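Local coordinates for protein GTP cyclohydrolase 1 type 2 homolog (Thermus thermophilus, PDB 2YYB) that is of unknown function but belongs to the GTP cyclohydrolase I type 2/NIF3 family and probably binds two divalent metal ions, at residues A[36-41]-A[232-237]. Sequence-based numbering, arbitrary orientation.
Sequences VRKVGA and PWVFLD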
# COMPACT_ATOMS: atom_id res chain seq x y z
N VAL A 36 32.96 -17.64 22.15
CA VAL A 36 33.74 -17.04 21.07
C VAL A 36 35.20 -16.88 21.44
O VAL A 36 35.52 -16.38 22.50
CB VAL A 36 33.15 -15.66 20.67
CG1 VAL A 36 33.88 -15.11 19.49
CG2 VAL A 36 31.68 -15.81 20.34
N ARG A 37 36.07 -17.31 20.54
CA ARG A 37 37.51 -17.22 20.76
C ARG A 37 38.24 -16.53 19.60
O ARG A 37 39.43 -16.22 19.71
CB ARG A 37 38.10 -18.62 20.93
CG ARG A 37 37.50 -19.46 22.04
CD ARG A 37 37.96 -20.92 21.90
NE ARG A 37 37.13 -21.86 22.67
CZ ARG A 37 37.36 -22.20 23.93
NH1 ARG A 37 38.40 -21.69 24.58
NH2 ARG A 37 36.55 -23.07 24.53
N LYS A 38 37.55 -16.29 18.49
CA LYS A 38 38.20 -15.66 17.35
C LYS A 38 37.19 -15.06 16.37
O LYS A 38 36.31 -15.75 15.87
CB LYS A 38 39.07 -16.69 16.64
CG LYS A 38 39.85 -16.14 15.48
CD LYS A 38 40.81 -17.18 14.97
CE LYS A 38 41.60 -16.63 13.81
NZ LYS A 38 42.51 -17.66 13.22
N VAL A 39 37.36 -13.76 16.12
CA VAL A 39 36.48 -13.01 15.24
C VAL A 39 36.93 -13.01 13.80
O VAL A 39 38.12 -12.93 13.50
CB VAL A 39 36.35 -11.54 15.72
CG1 VAL A 39 35.63 -10.68 14.65
CG2 VAL A 39 35.63 -11.49 17.05
N GLY A 40 35.96 -13.10 12.90
CA GLY A 40 36.24 -13.05 11.48
C GLY A 40 35.49 -11.84 10.93
O GLY A 40 34.37 -11.55 11.37
N ALA A 41 36.10 -11.12 9.99
CA ALA A 41 35.49 -9.96 9.34
C ALA A 41 35.57 -10.12 7.82
O ALA A 41 36.61 -10.52 7.28
CB ALA A 41 36.20 -8.66 9.77
N PRO A 232 40.93 -11.96 19.25
CA PRO A 232 41.79 -11.82 18.08
C PRO A 232 40.88 -11.89 16.84
O PRO A 232 39.76 -12.40 16.92
CB PRO A 232 42.71 -13.03 18.18
CG PRO A 232 41.83 -14.06 18.85
CD PRO A 232 41.17 -13.25 19.93
N TRP A 233 41.34 -11.36 15.71
CA TRP A 233 40.52 -11.42 14.51
C TRP A 233 41.33 -11.57 13.24
O TRP A 233 42.53 -11.34 13.23
CB TRP A 233 39.61 -10.19 14.41
CG TRP A 233 40.32 -8.88 14.18
CD1 TRP A 233 40.96 -8.13 15.12
CD2 TRP A 233 40.47 -8.18 12.93
NE1 TRP A 233 41.50 -7.00 14.53
CE2 TRP A 233 41.22 -7.01 13.19
CE3 TRP A 233 40.04 -8.43 11.62
CZ2 TRP A 233 41.56 -6.09 12.18
CZ3 TRP A 233 40.38 -7.51 10.61
CH2 TRP A 233 41.13 -6.35 10.91
N VAL A 234 40.66 -12.00 12.18
CA VAL A 234 41.28 -12.18 10.88
C VAL A 234 40.35 -11.62 9.81
O VAL A 234 39.13 -11.64 9.97
CB VAL A 234 41.53 -13.67 10.60
CG1 VAL A 234 40.23 -14.44 10.71
CG2 VAL A 234 42.13 -13.83 9.23
N PHE A 235 40.91 -11.09 8.73
CA PHE A 235 40.08 -10.55 7.65
C PHE A 235 40.02 -11.60 6.54
O PHE A 235 41.04 -12.08 6.07
CB PHE A 235 40.65 -9.25 7.09
CG PHE A 235 39.89 -8.71 5.89
CD1 PHE A 235 38.60 -8.19 6.04
CD2 PHE A 235 40.45 -8.74 4.62
CE1 PHE A 235 37.89 -7.70 4.92
CE2 PHE A 235 39.74 -8.26 3.50
CZ PHE A 235 38.47 -7.74 3.65
N LEU A 236 38.79 -11.94 6.16
CA LEU A 236 38.54 -12.92 5.11
C LEU A 236 38.30 -12.15 3.83
O LEU A 236 37.28 -11.47 3.68
CB LEU A 236 37.33 -13.78 5.50
CG LEU A 236 37.53 -14.49 6.85
CD1 LEU A 236 36.34 -15.31 7.20
CD2 LEU A 236 38.76 -15.37 6.80
N ASP A 237 39.24 -12.25 2.90
CA ASP A 237 39.23 -11.53 1.63
C ASP A 237 38.63 -12.26 0.43
O ASP A 237 39.04 -13.37 0.10
CB ASP A 237 40.67 -11.13 1.31
CG ASP A 237 40.75 -10.02 0.29
OD1 ASP A 237 41.86 -9.80 -0.25
OD2 ASP A 237 39.73 -9.36 0.05
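Trp233 holds CG between its backbone N and carbonyl carbon (chi1 67°), which sets the indole beside Ala41, with CB of Ala41 4.3 Å from CE3 of Trp233. Val234 has CG1 in the same kind of position (chi1 56°). That branch meets the extended chain of Lys38, with CE of Lys38 4.0 Å from CG1 of Val234. The two strands, 39-41 and 233-235, run parallel at the edge of the five-stranded mixed sheet of this Duf34/NIF3 family protein. The C-terminal strand 233-235 is outermost in the chain, and strand 39-42 lies between it and strand 60-63. Val39 pairs with Trp233, Gly40 with Val234 and Ala41 with Phe235. The first pairing brings CB of Val39 to 3.8 Å from CB of Trp233.

Four backbone hydrogen bonds join the segments. Val39 N donates to Pro232 O, and Val39 O accepts from Val234 N. Val234 O then takes Ala41 N, so both backbone polar atoms of Val234 bond to strand 39-41. The bond from Leu236 N to Ala41 O is 2.8 Å long and nearly straight, 172° at the hydrogen.

Val39, Ala41, Trp233 and Phe235 lie on one face of the sheet. Helix 216-229 packs there against Ala41 and Trp233. Lys219 makes a cation-pi contact with Phe235, whose side chain is about 9 Å from those of His64 and Glu214, both predicted metal ligands. On the other face, Val234 touches Val58, and Leu236 packs on helix 47-55. Lys38 NZ is hydrogen-bonded to Glu56 O.

At the N-terminal end of the pairing, the Pro232 ring lies against the Arg37 carbonyl, with CG of Pro232 3.3 Å from Arg37 O. At the far end, Ala41 O also meets the Phe235 ring obliquely, 3.3 Å from CD1 of Phe235.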